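Long-range contacts in mycolic acid synthase (Mycobacterium tuberculosis, PDB 1L1E), which probably turns a proximal double bond of alpha mycolic acids into a cyclopropane ring, taking the methylene group from S-adenosyl-L-methionine: residues 22-27 against 239-243; 55-59 against 281-285; 144-148 against 210-214. All blocks are in the same frame, centred on the assembly; numbering follows the deposited sequence.

From the N terminus, residues 22-27 open interaction 1, and residues 55-59, in the last part of helix 45-58, open interaction 2. The shorter loop of interaction 3 comes next, from 144-148 to 210-214, and lies wholly within both larger ones. Interaction 1 closes at 239-243 and interaction 2 at 281-285, so these two cross. Interaction 1 ties the N-terminal part to helix 229-245; interaction 2 sets helix 45-58 on one face of the sheet, at strand 279-286; interaction 3 joins helices 147-157 and 208-216. Interactions 2 and 3 touch through Phe283 and Val211, whereas the centre of interaction 1 lies about 26 Å from that of interaction 2.

Interaction 1 of 3, residues 22-27 against 239-243; sequences FFRLFL and WATAL
The two backbones come closest where Phe26 meets Leu243, their CA atoms 4.9 Å apart, as the turn leading out of helix 20-23 runs up against the side of helix 229-245. No hydrogen bond crosses between them; within the segments, Phe23 O accepts from both Phe26 N and Leu27 N, while Leu243 N is bonded to Trp239 O. The contact is apolar packing, with Phe26 touching Trp239, Ala242 and Leu243. Its CG sits between the backbone N and the carbonyl carbon (chi1 67°), which turns the ring so that its CD1 edge meets the indole of Trp239. The two rings make a T-shaped pair, the edge of Phe26 directed at the indole face with the planes at 68°. The leading atom is Phe26 CD1, 3.7 Å from Trp239 CG.

Leu27 reaches the indole as well. Its CD2 methyl makes an off-centre CH-pi contact, 4.1 Å from the centroid of the five-membered ring of Trp239. In this Rossmann-like methyltransferase, helix 229-245 belongs to the run of helices that lies between strands 221-227 and 279-286 in the sequence, and the contact joins that run to the N-terminal region beside the cofactor. Leu27 also packs on Tyr33, which probably binds S-adenosylmethionine, and its side chain lies about 7 Å from the bound S-adenosyl-L-homocysteine. Tyr33 meets the ring of Trp239 as well.

On the helix, Ala242 CB lies 3.8 Å from Phe26 CA. One residue on, Leu243 CB lies 4.0 Å from Phe26 CB, and its CD1 methyl reaches the ring of Phe22 at CZ, 4.3 Å away. Helix 256-274 supplies further neighbours of Leu243, among them Tyr259 and Met263.

Interaction 2 of 3, residues 55-59 against 281-285; sequences LALGK and DQFTL
Lys59 and Gln282 meet at their polar ends, Lys59 NZ giving a short hydrogen bond of 2.6 Å to Gln282 OE1. The ammonium group approaches in the carbonyl plane, at a C=O...donor angle of 146°, and the two side chains cross at about a right angle. The setting is the class I methyltransferase fold, in which the antiparallel strand 279-286 is inserted between strands 163-170 and 221-227; helix 45-58 packs on one face of that sheet. Gln282 and Thr284 both point toward the helix, while Phe283 between them faces the other way, toward helix 208-216.

Lys59 spans the gap because its chain is fully extended beyond CG, with chi3 at 179°. Its NZ reaches three acceptors: Gln282 OE1, Gln226 OE1 on the adjoining strand, and a water 3.0 Å from NZ. That water in turn donates to Gln282 O and is hydrogen-bonded to Thr284 OG1, each 2.8 Å from the water oxygen, so it links the lysine to two residues of the strand. Three oxygen acceptors around the ammonium group would probably favour its charged form.

The glutamine amide is fixed from both ends. While OE1 takes the lysine, NE2 is hydrogen-bonded to ND1 of His167, a residue of the carbonate pocket, which settles the rotation of the amide and makes Gln282 a second-shell partner of that site. Apolar groups of the helix border the amide as well: Leu55 CD2 lies 3.5 Å from Gln282 OE1, and Ala56 CB is 4.0 Å from Gln282 NE2. Toward the far end of the contact, the aliphatic part of the lysine passes beside the threonine hydroxyl, Lys59 CD standing 3.6 Å from Thr284 OG1.

Interaction 3 of 3, residues 144-148 against 210-214; sequences HQRYH and TVHEY
Tyr214 puts its ring against three residues of the facing segment, His144, Tyr147 and His148, and with the first two it forms an aromatic cluster between helices 147-157 and 208-216. Its CG is anti to its own carbonyl carbon (chi1 -70°), which carries the ring out from helix 208-216 and over the start of the other helix. There Tyr147 CB sits above the ring face, in a CH-pi contact 3.9 Å from the centroid of the Tyr214 ring. The phenol of Tyr147 turns its edge to that face, with the planes at 81°. Thr210, one helical turn before Tyr214, brings its CG2 methyl to the edge of the Tyr147 ring, 3.8 Å from CD1.

His144 uses a different rotamer. With CG anti to the backbone N, its imidazole reaches toward helix 208-216, where the edge of Tyr214 points at its face, an offset T-shaped pair with planes at 88°. Tyr214 OH lies 3.0 Å from His144 CE1. Along the CD2-CE2 side of the phenol, His148 CB lies in the ring plane, 3.7 Å from Tyr214 CD2.

Within the same segment, Arg146 touches the bound S-adenosyl-L-homocysteine and makes a salt bridge to Glu124, so the turn before helix 147-157 contributes both to the cofactor pocket and to the packing against helix 208-216.

Two waters complete the polar side. One bridges His148 ND1 to Tyr214 O; the other joins His144 NE2 and Thr210 OG1 and donates to Glu213 OE2, 2.8 Å from the water oxygen. Because Glu213 OE2 lies 4.9 Å from His144 NE2, the carboxylate would be expected to favour, if modestly, a protonated imidazole on His144.

Interaction 1 of 3, residues 22-27 against 239-243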
# COMPACT_ATOMS: atom_id res chain seq x y z
N PHE A 22 6.11 5.67 -16.95
CA PHE A 22 5.94 4.24 -17.14
C PHE A 22 4.74 3.81 -16.30
O PHE A 22 3.84 3.12 -16.78
CB PHE A 22 7.17 3.46 -16.69
CG PHE A 22 7.11 1.99 -16.99
CD1 PHE A 22 7.35 1.53 -18.29
CD2 PHE A 22 6.76 1.08 -16.01
CE1 PHE A 22 7.25 0.18 -18.59
CE2 PHE A 22 6.65 -0.28 -16.30
CZ PHE A 22 6.89 -0.73 -17.60
N PHE A 23 4.73 4.23 -15.04
CA PHE A 23 3.63 3.89 -14.14
C PHE A 23 2.31 4.46 -14.64
O PHE A 23 1.27 3.80 -14.55
CB PHE A 23 3.88 4.42 -12.73
CG PHE A 23 4.97 3.69 -12.00
CD1 PHE A 23 6.23 4.27 -11.84
CD2 PHE A 23 4.74 2.42 -11.47
CE1 PHE A 23 7.23 3.59 -11.18
CE2 PHE A 23 5.75 1.73 -10.80
CZ PHE A 23 7.00 2.32 -10.66
N ARG A 24 2.34 5.66 -15.18
CA ARG A 24 1.11 6.26 -15.68
C ARG A 24 0.49 5.45 -16.82
O ARG A 24 -0.66 5.69 -17.21
CB ARG A 24 1.37 7.71 -16.11
CG ARG A 24 1.59 8.66 -14.94
CD ARG A 24 1.66 10.10 -15.43
NE ARG A 24 0.43 10.49 -16.10
CZ ARG A 24 0.29 11.57 -16.86
NH1 ARG A 24 1.32 12.39 -17.05
NH2 ARG A 24 -0.87 11.84 -17.44
N LEU A 25 1.24 4.48 -17.34
CA LEU A 25 0.72 3.64 -18.42
C LEU A 25 -0.24 2.56 -17.92
O LEU A 25 -0.95 1.95 -18.72
CB LEU A 25 1.86 2.99 -19.21
CG LEU A 25 2.69 3.95 -20.08
CD1 LEU A 25 3.76 3.16 -20.81
CD2 LEU A 25 1.78 4.67 -21.07
N PHE A 26 -0.25 2.29 -16.62
CA PHE A 26 -1.18 1.27 -16.11
C PHE A 26 -1.95 1.67 -14.85
O PHE A 26 -3.05 1.17 -14.62
CB PHE A 26 -0.48 -0.09 -15.94
CG PHE A 26 0.59 -0.14 -14.87
CD1 PHE A 26 0.25 -0.38 -13.55
CD2 PHE A 26 1.93 0.02 -15.20
CE1 PHE A 26 1.23 -0.48 -12.57
CE2 PHE A 26 2.92 -0.07 -14.23
CZ PHE A 26 2.56 -0.32 -12.91
N LEU A 27 -1.41 2.58 -14.05
CA LEU A 27 -2.13 3.01 -12.85
C LEU A 27 -3.31 3.90 -13.26
O LEU A 27 -3.32 4.46 -14.36
CB LEU A 27 -1.20 3.80 -11.92
CG LEU A 27 0.08 3.11 -11.43
CD1 LEU A 27 0.88 4.05 -10.54
CD2 LEU A 27 -0.27 1.85 -10.69
N TRP A 239 -4.41 -3.76 -14.02
CA TRP A 239 -3.14 -3.10 -14.29
C TRP A 239 -2.48 -3.77 -15.48
O TRP A 239 -1.87 -3.11 -16.33
CB TRP A 239 -2.19 -3.16 -13.09
CG TRP A 239 -2.51 -2.21 -11.97
CD1 TRP A 239 -3.20 -1.03 -12.06
CD2 TRP A 239 -2.12 -2.34 -10.60
NE1 TRP A 239 -3.25 -0.42 -10.83
CE2 TRP A 239 -2.59 -1.21 -9.91
CE3 TRP A 239 -1.40 -3.32 -9.88
CZ2 TRP A 239 -2.38 -1.02 -8.55
CZ3 TRP A 239 -1.19 -3.13 -8.52
CH2 TRP A 239 -1.68 -1.99 -7.87
N ALA A 240 -2.60 -5.10 -15.55
CA ALA A 240 -2.00 -5.87 -16.64
C ALA A 240 -2.63 -5.50 -17.98
O ALA A 240 -1.92 -5.22 -18.96
CB ALA A 240 -2.17 -7.37 -16.37
N THR A 241 -3.96 -5.50 -18.02
CA THR A 241 -4.70 -5.16 -19.24
C THR A 241 -4.32 -3.78 -19.77
O THR A 241 -4.17 -3.60 -20.97
CB THR A 241 -6.24 -5.21 -18.98
OG1 THR A 241 -6.62 -6.54 -18.62
CG2 THR A 241 -7.02 -4.78 -20.23
N ALA A 242 -4.16 -2.83 -18.86
CA ALA A 242 -3.79 -1.47 -19.23
C ALA A 242 -2.35 -1.40 -19.78
O ALA A 242 -2.10 -0.77 -20.82
CB ALA A 242 -3.94 -0.56 -18.02
N LEU A 243 -1.43 -2.06 -19.08
CA LEU A 243 -0.03 -2.08 -19.50
C LEU A 243 0.05 -2.70 -20.89
O LEU A 243 0.71 -2.15 -21.78
CB LEU A 243 0.81 -2.90 -18.51
CG LEU A 243 2.31 -3.03 -18.80
CD1 LEU A 243 2.93 -1.66 -19.00
CD2 LEU A 243 2.98 -3.75 -17.64

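Interaction 2 of 3, residues 55-59 against 281-285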
# COMPACT_ATOMS: atom_id res chain seq x y z
N LEU A 55 -12.26 3.52 2.54
CA LEU A 55 -12.38 2.39 3.46
C LEU A 55 -11.33 2.49 4.56
O LEU A 55 -11.63 2.34 5.75
CB LEU A 55 -12.22 1.07 2.71
CG LEU A 55 -12.20 -0.19 3.59
CD1 LEU A 55 -13.59 -0.45 4.18
CD2 LEU A 55 -11.75 -1.39 2.76
N ALA A 56 -10.09 2.74 4.16
CA ALA A 56 -8.98 2.84 5.11
C ALA A 56 -9.16 4.03 6.03
O ALA A 56 -9.10 3.89 7.24
CB ALA A 56 -7.66 2.96 4.36
N LEU A 57 -9.41 5.20 5.46
CA LEU A 57 -9.57 6.41 6.24
C LEU A 57 -10.80 6.40 7.13
O LEU A 57 -10.77 6.96 8.22
CB LEU A 57 -9.60 7.62 5.30
CG LEU A 57 -8.34 7.80 4.45
CD1 LEU A 57 -8.50 9.03 3.56
CD2 LEU A 57 -7.10 7.95 5.36
N GLY A 58 -11.87 5.75 6.69
CA GLY A 58 -13.07 5.68 7.50
C GLY A 58 -12.82 5.02 8.84
O GLY A 58 -13.50 5.30 9.82
N LYS A 59 -11.82 4.14 8.88
CA LYS A 59 -11.45 3.42 10.10
C LYS A 59 -10.66 4.25 11.11
O LYS A 59 -10.53 3.86 12.28
CB LYS A 59 -10.65 2.17 9.72
CG LYS A 59 -11.47 1.14 8.94
CD LYS A 59 -10.61 -0.00 8.46
CE LYS A 59 -11.43 -1.04 7.71
NZ LYS A 59 -10.55 -2.00 6.96
N ASP A 281 -4.44 -7.75 3.80
CA ASP A 281 -5.23 -7.42 4.97
C ASP A 281 -5.07 -5.97 5.42
O ASP A 281 -4.03 -5.34 5.21
CB ASP A 281 -4.81 -8.32 6.14
CG ASP A 281 -5.49 -9.69 6.14
OD1 ASP A 281 -6.17 -10.04 5.16
OD2 ASP A 281 -5.32 -10.43 7.13
N GLN A 282 -6.13 -5.45 6.04
CA GLN A 282 -6.11 -4.11 6.58
C GLN A 282 -6.25 -4.33 8.08
O GLN A 282 -7.27 -4.87 8.54
CB GLN A 282 -7.28 -3.27 6.06
CG GLN A 282 -7.23 -2.86 4.57
CD GLN A 282 -8.04 -1.60 4.28
OE1 GLN A 282 -9.01 -1.29 4.99
NE2 GLN A 282 -7.65 -0.85 3.25
N PHE A 283 -5.23 -3.94 8.83
CA PHE A 283 -5.25 -4.09 10.28
C PHE A 283 -5.52 -2.76 10.94
O PHE A 283 -4.84 -1.77 10.67
CB PHE A 283 -3.90 -4.59 10.81
CG PHE A 283 -3.46 -5.91 10.24
CD1 PHE A 283 -2.77 -5.98 9.04
CD2 PHE A 283 -3.70 -7.10 10.94
CE1 PHE A 283 -2.32 -7.20 8.53
CE2 PHE A 283 -3.25 -8.32 10.45
CZ PHE A 283 -2.56 -8.37 9.24
N THR A 284 -6.52 -2.73 11.81
CA THR A 284 -6.81 -1.52 12.53
C THR A 284 -6.17 -1.73 13.89
O THR A 284 -6.49 -2.69 14.59
CB THR A 284 -8.32 -1.29 12.69
OG1 THR A 284 -8.94 -1.21 11.39
CG2 THR A 284 -8.57 0.02 13.43
N LEU A 285 -5.23 -0.86 14.23
CA LEU A 285 -4.53 -0.97 15.50
C LEU A 285 -4.76 0.26 16.37
O LEU A 285 -4.58 1.40 15.93
CB LEU A 285 -3.03 -1.13 15.24
CG LEU A 285 -2.67 -2.10 14.11
CD1 LEU A 285 -1.18 -2.04 13.88
CD2 LEU A 285 -3.11 -3.51 14.45
O HOH W 1 -9.35 -3.23 9.46

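Interaction 3 of 3, residues 144-148 against 210-214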
# COMPACT_ATOMS: atom_id res chain seq x y z
N HIS A 144 11.56 -7.72 7.59
CA HIS A 144 11.27 -8.24 8.92
C HIS A 144 12.14 -7.70 10.07
O HIS A 144 11.63 -7.43 11.15
CB HIS A 144 11.34 -9.77 8.87
CG HIS A 144 11.04 -10.44 10.17
ND1 HIS A 144 11.95 -10.47 11.21
CD2 HIS A 144 9.95 -11.11 10.61
CE1 HIS A 144 11.43 -11.13 12.23
NE2 HIS A 144 10.21 -11.53 11.89
N GLN A 145 13.44 -7.53 9.83
CA GLN A 145 14.35 -7.05 10.88
C GLN A 145 14.01 -5.67 11.44
O GLN A 145 14.51 -5.29 12.50
CB GLN A 145 15.79 -7.01 10.37
CG GLN A 145 16.04 -5.99 9.28
CD GLN A 145 15.73 -6.53 7.89
OE1 GLN A 145 14.84 -7.37 7.72
NE2 GLN A 145 16.47 -6.05 6.89
N ARG A 146 13.18 -4.90 10.73
CA ARG A 146 12.82 -3.57 11.19
C ARG A 146 11.41 -3.47 11.76
O ARG A 146 10.98 -2.39 12.20
CB ARG A 146 12.98 -2.57 10.04
CG ARG A 146 14.27 -2.72 9.25
CD ARG A 146 14.89 -1.37 8.96
NE ARG A 146 14.04 -0.54 8.12
CZ ARG A 146 14.21 0.77 7.96
NH1 ARG A 146 15.19 1.40 8.59
NH2 ARG A 146 13.40 1.45 7.15
N TYR A 147 10.67 -4.58 11.76
CA TYR A 147 9.30 -4.56 12.26
C TYR A 147 9.13 -3.97 13.65
O TYR A 147 8.30 -3.08 13.85
CB TYR A 147 8.68 -5.97 12.21
CG TYR A 147 8.36 -6.48 10.81
CD1 TYR A 147 7.89 -7.78 10.62
CD2 TYR A 147 8.51 -5.66 9.69
CE1 TYR A 147 7.57 -8.25 9.34
CE2 TYR A 147 8.20 -6.12 8.42
CZ TYR A 147 7.73 -7.42 8.24
OH TYR A 147 7.42 -7.88 6.98
N HIS A 148 9.90 -4.45 14.63
CA HIS A 148 9.75 -3.92 15.97
C HIS A 148 9.93 -2.41 16.02
O HIS A 148 9.20 -1.72 16.73
CB HIS A 148 10.76 -4.52 16.95
CG HIS A 148 10.76 -3.84 18.29
ND1 HIS A 148 9.79 -4.07 19.24
CD2 HIS A 148 11.55 -2.86 18.78
CE1 HIS A 148 10.00 -3.27 20.27
NE2 HIS A 148 11.06 -2.52 20.02
N THR A 210 2.74 -12.84 12.66
CA THR A 210 3.87 -11.93 12.81
C THR A 210 3.40 -10.48 12.99
O THR A 210 3.90 -9.76 13.87
CB THR A 210 4.83 -12.00 11.60
OG1 THR A 210 5.62 -13.18 11.69
CG2 THR A 210 5.75 -10.80 11.57
N VAL A 211 2.47 -10.04 12.15
CA VAL A 211 1.95 -8.68 12.27
C VAL A 211 1.45 -8.53 13.70
O VAL A 211 1.84 -7.59 14.41
CB VAL A 211 0.78 -8.43 11.30
CG1 VAL A 211 0.17 -7.06 11.59
CG2 VAL A 211 1.25 -8.53 9.87
N HIS A 212 0.59 -9.45 14.11
CA HIS A 212 0.03 -9.45 15.46
C HIS A 212 1.16 -9.45 16.48
O HIS A 212 1.10 -8.74 17.48
CB HIS A 212 -0.82 -10.70 15.66
CG HIS A 212 -2.24 -10.54 15.21
ND1 HIS A 212 -3.23 -10.07 16.04
CD2 HIS A 212 -2.83 -10.78 14.01
CE1 HIS A 212 -4.37 -10.02 15.37
NE2 HIS A 212 -4.15 -10.45 14.14
N GLU A 213 2.17 -10.26 16.22
CA GLU A 213 3.32 -10.40 17.10
C GLU A 213 3.96 -9.07 17.47
O GLU A 213 3.96 -8.68 18.64
CB GLU A 213 4.39 -11.28 16.45
CG GLU A 213 5.60 -11.55 17.34
CD GLU A 213 6.81 -12.06 16.57
OE1 GLU A 213 7.83 -12.35 17.23
OE2 GLU A 213 6.75 -12.16 15.33
N TYR A 214 4.50 -8.37 16.48
CA TYR A 214 5.17 -7.10 16.70
C TYR A 214 4.30 -5.92 17.06
O TYR A 214 4.73 -5.03 17.78
CB TYR A 214 6.02 -6.73 15.49
CG TYR A 214 7.23 -7.60 15.33
CD1 TYR A 214 7.13 -8.85 14.72
CD2 TYR A 214 8.47 -7.19 15.80
CE1 TYR A 214 8.24 -9.67 14.58
CE2 TYR A 214 9.59 -7.99 15.67
CZ TYR A 214 9.47 -9.23 15.06
OH TYR A 214 10.58 -10.02 14.91
O HOH W 2 7.91 -13.43 13.10
O HOH W 3 7.33 -5.40 18.68